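Local coordinates for periplasmic binding protein (Mycobacterium smegmatis, PDB 4MDY), which probably captures an iron-containing or related solute outside the cell membrane and hands it to an ABC transporter, at residues 174-179 and 226-231; 98-103 and 117-122. All coordinates share one frame; numbering follows the deposited sequence.

Contact 1. Residues 174-179 and 226-231; sequences GKKALL and GADVLI
D228 grips K176 at two points of its backbone. K176 N donates to D228 OD2 at 2.8 Å in an almost straight bond (177°), meeting the anti side of the carboxylate and only a little out of its plane. D228 N donates to K176 O at 2.8 Å, a more bent bond that comes in tilted from the carbonyl plane. The first torsion of D228 (chi1 -64°) sets the carboxylate beside its own backbone N, which lets one residue serve both bonds. V229 N also donates to K176 O, at 3.1 Å, so this oxygen is held by two successive amides. Further on, the strands run parallel and the packing is close: L178 N bonds to V229 O, and I231 N to L178 O at 2.9 Å. L178 and L230 point the same way, side by side, with CD1 of L178 3.8 Å from CD2 of L230. On the other face A177, V229, L179 and I231 are buried, V229 beneath L290 and V293 of helix 279-294. The lysine side chains make the looser, solvent side. K176 extends outward past G226, whose O accepts from a water weakly bonded to K176 NZ, while K175 turns its amine to Q171 O. Neither amine touches D228. Strands 176-181 and 229-233 are the two central strands of the parallel four-stranded sheet in the C-terminal lobe of a two-lobed solute-binding protein.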
ATOM      1  N   GLY A 174     -14.218   0.666  20.175  1.00 31.45           N
ATOM      2  CA  GLY A 174     -14.309   2.014  20.712  1.00 31.61           C
ATOM      3  C   GLY A 174     -12.992   2.696  21.056  1.00 30.67           C
ATOM      4  O   GLY A 174     -13.000   3.776  21.641  1.00 28.38           O
ATOM      5  N   LYS A 175     -11.863   2.089  20.696  1.00 25.08           N
ATOM      6  CA  LYS A 175     -10.568   2.696  20.972  1.00 24.17           C
ATOM      7  C   LYS A 175     -10.132   3.541  19.776  1.00 19.02           C
ATOM      8  O   LYS A 175     -10.146   3.083  18.631  1.00 20.32           O
ATOM      9  CB  LYS A 175      -9.520   1.638  21.299  1.00 26.75           C
ATOM     10  CG  LYS A 175      -9.838   0.801  22.532  1.00 29.81           C
ATOM     11  CD  LYS A 175     -10.026   1.658  23.775  1.00 31.76           C
ATOM     12  CE  LYS A 175      -9.943   0.836  25.052  1.00 35.14           C
ATOM     13  NZ  LYS A 175     -10.910  -0.293  25.067  1.00 35.06           N
ATOM     14  N   LYS A 176      -9.733   4.773  20.064  1.00 19.29           N
ATOM     15  CA  LYS A 176      -9.430   5.756  19.037  1.00 20.39           C
ATOM     16  C   LYS A 176      -7.980   5.659  18.594  1.00 19.52           C
ATOM     17  O   LYS A 176      -7.064   5.689  19.410  1.00 19.85           O
ATOM     18  CB  LYS A 176      -9.768   7.154  19.551  1.00 21.52           C
ATOM     19  CG  LYS A 176     -11.237   7.261  19.951  1.00 24.26           C
ATOM     20  CD  LYS A 176     -11.559   8.556  20.654  1.00 29.98           C
ATOM     21  CE  LYS A 176     -13.004   8.558  21.128  1.00 36.85           C
ATOM     22  NZ  LYS A 176     -13.363   9.862  21.747  1.00 45.63           N
ATOM     23  N   ALA A 177      -7.793   5.525  17.285  1.00 19.97           N
ATOM     24  CA  ALA A 177      -6.489   5.260  16.691  1.00 20.37           C
ATOM     25  C   ALA A 177      -6.143   6.352  15.697  1.00 21.38           C
ATOM     26  O   ALA A 177      -7.024   6.879  15.004  1.00 23.69           O
ATOM     27  CB  ALA A 177      -6.492   3.910  15.993  1.00 21.23           C
ATOM     28  N   LEU A 178      -4.856   6.693  15.658  1.00 23.36           N
ATOM     29  CA  LEU A 178      -4.282   7.528  14.610  1.00 21.06           C
ATOM     30  C   LEU A 178      -3.127   6.774  13.970  1.00 19.12           C
ATOM     31  O   LEU A 178      -2.370   6.072  14.653  1.00 19.45           O
ATOM     32  CB  LEU A 178      -3.782   8.864  15.170  1.00 22.06           C
ATOM     33  CG  LEU A 178      -4.823   9.901  15.606  1.00 24.72           C
ATOM     34  CD1 LEU A 178      -4.152  11.024  16.382  1.00 24.23           C
ATOM     35  CD2 LEU A 178      -5.575  10.466  14.411  1.00 26.07           C
ATOM     36  N   LEU A 179      -3.011   6.926  12.654  1.00 17.49           N
ATOM     37  CA  LEU A 179      -1.954   6.328  11.874  1.00 17.56           C
ATOM     38  C   LEU A 179      -1.042   7.439  11.365  1.00 17.00           C
ATOM     39  O   LEU A 179      -1.435   8.241  10.510  1.00 15.64           O
ATOM     40  CB  LEU A 179      -2.541   5.541  10.705  1.00 17.75           C
ATOM     41  CG  LEU A 179      -1.526   4.851   9.799  1.00 19.67           C
ATOM     42  CD1 LEU A 179      -0.748   3.807  10.590  1.00 20.08           C
ATOM     43  CD2 LEU A 179      -2.218   4.222   8.600  1.00 21.04           C
ATOM     44  N   GLY A 226      -6.103  13.233  21.796  1.00 24.52           N
ATOM     45  CA  GLY A 226      -7.456  12.699  21.600  1.00 24.78           C
ATOM     46  C   GLY A 226      -7.525  11.205  21.298  1.00 26.65           C
ATOM     47  O   GLY A 226      -8.620  10.637  21.256  1.00 29.31           O
ATOM     48  N   ALA A 227      -6.371  10.568  21.087  1.00 22.98           N
ATOM     49  CA  ALA A 227      -6.312   9.157  20.686  1.00 22.81           C
ATOM     50  C   ALA A 227      -5.908   8.243  21.838  1.00 21.96           C
ATOM     51  O   ALA A 227      -5.185   8.656  22.755  1.00 20.36           O
ATOM     52  CB  ALA A 227      -5.353   8.977  19.518  1.00 22.07           C
ATOM     53  N   ASP A 228      -6.394   7.005  21.778  1.00 23.08           N
ATOM     54  CA  ASP A 228      -6.033   5.956  22.730  1.00 22.25           C
ATOM     55  C   ASP A 228      -4.745   5.222  22.331  1.00 22.71           C
ATOM     56  O   ASP A 228      -4.053   4.670  23.182  1.00 23.09           O
ATOM     57  CB  ASP A 228      -7.177   4.952  22.844  1.00 23.28           C
ATOM     58  CG  ASP A 228      -8.435   5.579  23.410  1.00 26.37           C
ATOM     59  OD1 ASP A 228      -8.337   6.239  24.471  1.00 26.46           O
ATOM     60  OD2 ASP A 228      -9.514   5.430  22.793  1.00 27.32           O
ATOM     61  N   VAL A 229      -4.443   5.207  21.035  1.00 21.31           N
ATOM     62  CA  VAL A 229      -3.236   4.582  20.519  1.00 20.46           C
ATOM     63  C   VAL A 229      -2.751   5.354  19.291  1.00 20.22           C
ATOM     64  O   VAL A 229      -3.555   5.757  18.448  1.00 19.81           O
ATOM     65  CB  VAL A 229      -3.467   3.082  20.177  1.00 20.40           C
ATOM     66  CG1 VAL A 229      -4.590   2.901  19.161  1.00 20.13           C
ATOM     67  CG2 VAL A 229      -2.192   2.422  19.668  1.00 20.06           C
ATOM     68  N   LEU A 230      -1.442   5.586  19.222  1.00 19.21           N
ATOM     69  CA  LEU A 230      -0.812   6.199  18.054  1.00 18.72           C
ATOM     70  C   LEU A 230       0.071   5.161  17.394  1.00 19.48           C
ATOM     71  O   LEU A 230       0.903   4.534  18.048  1.00 21.95           O
ATOM     72  CB  LEU A 230       0.047   7.408  18.443  1.00 19.00           C
ATOM     73  CG  LEU A 230      -0.612   8.495  19.284  1.00 18.84           C
ATOM     74  CD1 LEU A 230       0.400   9.597  19.555  1.00 18.48           C
ATOM     75  CD2 LEU A 230      -1.848   9.056  18.602  1.00 20.05           C
ATOM     76  N   ILE A 231      -0.115   4.989  16.091  1.00 19.83           N
ATOM     77  CA  ILE A 231       0.668   4.054  15.304  1.00 17.37           C
ATOM     78  C   ILE A 231       1.583   4.883  14.428  1.00 16.28           C
ATOM     79  O   ILE A 231       1.139   5.501  13.475  1.00 16.11           O
ATOM     80  CB  ILE A 231      -0.248   3.146  14.449  1.00 17.28           C
ATOM     81  CG1 ILE A 231      -1.293   2.460  15.337  1.00 17.77           C
ATOM     82  CG2 ILE A 231       0.574   2.115  13.693  1.00 17.88           C
ATOM     83  CD1 ILE A 231      -2.445   1.843  14.574  1.00 18.28           C
TER
HETATM   84  O   HOH W   1     -10.833  12.118  21.070  1.00 36.47           O

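Contact 2. Residues 98-103 and 117-122; sequences DLIVAT and EIAPTV
One face of the P120 ring is met by both D98 O, 3.6 Å from CD of P120, and CD1 of L99, 4.1 Å from CB of P120. The carbonyl that follows the ring, P120 O, receives I100 N at 2.9 Å (169°), while CD1 of L99 comes to 3.4 Å from P120 O. The same methyl also reaches CG2 of V122, the two side chains crossing at a slant; with CG of L99 anti to its backbone N (chi1 -175°), its end returns to the partner strand although CB sets out away from it. V122 N then donates to I100 O, and A102 N to V122 O at 2.8 Å. The pairing joins the two parallel strands of a beta-alpha-beta unit, whose connecting helix 109-116 covers I100 and T121 with L115; I140 and A144 of helix 134-144 cover V122 on the other face. CD1 of I100 stands 4.0 Å from CB of I118, the two side chains about perpendicular. T121 OG1 donates to A119 O at 2.9 Å, tilted from the carbonyl plane, and CB of I100 packs beside this hydroxyl oxygen. D98 turns its carboxylate from the contact to the backbone amides of Q31 and R32.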
ATOM      1  N   ASP A  98       4.101  -7.471 -23.091  1.00 25.87           N
ATOM      2  CA  ASP A  98       2.782  -7.612 -23.713  1.00 25.35           C
ATOM      3  C   ASP A  98       1.656  -7.101 -22.798  1.00 23.65           C
ATOM      4  O   ASP A  98       0.496  -7.099 -23.188  1.00 23.71           O
ATOM      5  CB  ASP A  98       2.532  -9.044 -24.209  1.00 28.65           C
ATOM      6  CG  ASP A  98       2.505 -10.081 -23.094  1.00 29.32           C
ATOM      7  OD1 ASP A  98       2.722  -9.738 -21.908  1.00 31.79           O
ATOM      8  OD2 ASP A  98       2.272 -11.273 -23.418  1.00 27.93           O
ATOM      9  N   LEU A  99       2.010  -6.665 -21.587  1.00 22.17           N
ATOM     10  CA  LEU A  99       1.075  -5.949 -20.714  1.00 18.54           C
ATOM     11  C   LEU A  99       1.840  -4.991 -19.817  1.00 17.65           C
ATOM     12  O   LEU A  99       2.862  -5.358 -19.225  1.00 19.73           O
ATOM     13  CB  LEU A  99       0.263  -6.912 -19.845  1.00 17.76           C
ATOM     14  CG  LEU A  99      -0.834  -6.254 -18.982  1.00 17.78           C
ATOM     15  CD1 LEU A  99      -1.981  -5.724 -19.832  1.00 19.29           C
ATOM     16  CD2 LEU A  99      -1.388  -7.232 -17.959  1.00 18.07           C
ATOM     17  N   ILE A 100       1.340  -3.768 -19.720  1.00 16.49           N
ATOM     18  CA  ILE A 100       1.912  -2.771 -18.839  1.00 19.20           C
ATOM     19  C   ILE A 100       0.872  -2.420 -17.789  1.00 18.13           C
ATOM     20  O   ILE A 100      -0.207  -1.926 -18.120  1.00 17.71           O
ATOM     21  CB  ILE A 100       2.339  -1.506 -19.610  1.00 20.75           C
ATOM     22  CG1 ILE A 100       3.396  -1.860 -20.668  1.00 20.22           C
ATOM     23  CG2 ILE A 100       2.908  -0.462 -18.658  1.00 20.28           C
ATOM     24  CD1 ILE A 100       3.602  -0.780 -21.709  1.00 21.15           C
ATOM     25  N   VAL A 101       1.197  -2.678 -16.529  1.00 17.40           N
ATOM     26  CA  VAL A 101       0.316  -2.345 -15.432  1.00 17.37           C
ATOM     27  C   VAL A 101       0.786  -1.049 -14.787  1.00 18.23           C
ATOM     28  O   VAL A 101       1.899  -0.977 -14.235  1.00 21.28           O
ATOM     29  CB  VAL A 101       0.259  -3.481 -14.399  1.00 17.56           C
ATOM     30  CG1 VAL A 101      -0.707  -3.128 -13.286  1.00 18.85           C
ATOM     31  CG2 VAL A 101      -0.166  -4.780 -15.064  1.00 17.84           C
ATOM     32  N   ALA A 102      -0.068  -0.025 -14.870  1.00 16.80           N
ATOM     33  CA  ALA A 102       0.262   1.299 -14.367  1.00 18.84           C
ATOM     34  C   ALA A 102      -0.934   1.955 -13.683  1.00 17.37           C
ATOM     35  O   ALA A 102      -1.413   3.012 -14.097  1.00 16.81           O
ATOM     36  CB  ALA A 102       0.801   2.177 -15.489  1.00 18.27           C
ATOM     37  N   THR A 103      -1.400   1.323 -12.611  1.00 18.42           N
ATOM     38  CA  THR A 103      -2.540   1.828 -11.859  1.00 17.81           C
ATOM     39  C   THR A 103      -2.101   2.772 -10.741  1.00 17.29           C
ATOM     40  O   THR A 103      -2.891   3.588 -10.279  1.00 16.55           O
ATOM     41  CB  THR A 103      -3.360   0.668 -11.251  1.00 17.85           C
ATOM     42  OG1 THR A 103      -2.537  -0.087 -10.356  1.00 19.38           O
ATOM     43  CG2 THR A 103      -3.879  -0.245 -12.333  1.00 19.52           C
ATOM     44  N   GLU A 117       0.975   2.443 -27.114  1.00 26.42           N
ATOM     45  CA  GLU A 117       1.704   2.161 -28.348  1.00 28.93           C
ATOM     46  C   GLU A 117       2.639   0.963 -28.183  1.00 26.53           C
ATOM     47  O   GLU A 117       2.931   0.265 -29.147  1.00 27.19           O
ATOM     48  CB  GLU A 117       2.500   3.391 -28.776  1.00 33.93           C
ATOM     49  CG  GLU A 117       2.975   3.337 -30.208  1.00 40.51           C
ATOM     50  CD  GLU A 117       3.650   4.623 -30.628  1.00 48.60           C
ATOM     51  OE1 GLU A 117       4.584   5.071 -29.925  1.00 46.37           O
ATOM     52  OE2 GLU A 117       3.241   5.185 -31.661  1.00 58.56           O
ATOM     53  N   ILE A 118       3.090   0.722 -26.955  1.00 25.15           N
ATOM     54  CA  ILE A 118       4.000  -0.383 -26.670  1.00 24.56           C
ATOM     55  C   ILE A 118       3.222  -1.673 -26.447  1.00 23.94           C
ATOM     56  O   ILE A 118       3.530  -2.709 -27.046  1.00 23.74           O
ATOM     57  CB  ILE A 118       4.883  -0.078 -25.441  1.00 25.43           C
ATOM     58  CG1 ILE A 118       5.640   1.238 -25.653  1.00 27.95           C
ATOM     59  CG2 ILE A 118       5.862  -1.220 -25.180  1.00 26.16           C
ATOM     60  CD1 ILE A 118       6.265   1.806 -24.396  1.00 30.95           C
ATOM     61  N   ALA A 119       2.224  -1.612 -25.567  1.00 24.98           N
ATOM     62  CA  ALA A 119       1.412  -2.772 -25.261  1.00 22.78           C
ATOM     63  C   ALA A 119       0.128  -2.345 -24.568  1.00 22.00           C
ATOM     64  O   ALA A 119       0.019  -1.216 -24.090  1.00 18.14           O
ATOM     65  CB  ALA A 119       2.185  -3.745 -24.377  1.00 23.23           C
ATOM     66  N   PRO A 120      -0.853  -3.253 -24.511  1.00 20.92           N
ATOM     67  CA  PRO A 120      -2.029  -2.988 -23.692  1.00 20.63           C
ATOM     68  C   PRO A 120      -1.627  -2.519 -22.296  1.00 18.66           C
ATOM     69  O   PRO A 120      -0.776  -3.137 -21.647  1.00 20.34           O
ATOM     70  CB  PRO A 120      -2.725  -4.343 -23.644  1.00 21.53           C
ATOM     71  CG  PRO A 120      -2.375  -4.977 -24.946  1.00 21.62           C
ATOM     72  CD  PRO A 120      -0.963  -4.530 -25.238  1.00 22.26           C
ATOM     73  N   THR A 121      -2.225  -1.418 -21.859  1.00 18.72           N
ATOM     74  CA  THR A 121      -1.812  -0.737 -20.646  1.00 19.07           C
ATOM     75  C   THR A 121      -3.021  -0.595 -19.726  1.00 18.91           C
ATOM     76  O   THR A 121      -4.091  -0.151 -20.155  1.00 20.63           O
ATOM     77  CB  THR A 121      -1.199   0.633 -20.990  1.00 19.29           C
ATOM     78  OG1 THR A 121       0.018   0.434 -21.723  1.00 22.30           O
ATOM     79  CG2 THR A 121      -0.904   1.449 -19.744  1.00 20.47           C
ATOM     80  N   VAL A 122      -2.840  -0.997 -18.470  1.00 19.15           N
ATOM     81  CA  VAL A 122      -3.899  -0.936 -17.462  1.00 19.60           C
ATOM     82  C   VAL A 122      -3.665   0.290 -16.590  1.00 18.34           C
ATOM     83  O   VAL A 122      -2.651   0.375 -15.886  1.00 17.75           O
ATOM     84  CB  VAL A 122      -3.922  -2.195 -16.563  1.00 19.87           C
ATOM     85  CG1 VAL A 122      -5.132  -2.159 -15.627  1.00 19.78           C
ATOM     86  CG2 VAL A 122      -3.935  -3.466 -17.397  1.00 21.51           C
TER

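In the fold
From the N terminus, after strands 15-19 and 22-26, strand 33-35 is the first of the three-stranded sheet, and strand 99-102 later pairs beside it. Contact 2 then closes a loop of 13 residues that holds helix 109-116, adding 121-123 at the outer side of this sheet. After helix 134-144, the long helix 148-168 leads into the second half of the chain. Contact 1 closes a wider loop of 46 residues, which includes strand 207-208, the neighbour of 176-181 on its other side; strand 260-262 follows, beside 229-233. The contacts run in series, neither nested nor crossed, their centres 40 Å apart; each pairs strands of a different sheet, consistent with the two lobes of this family.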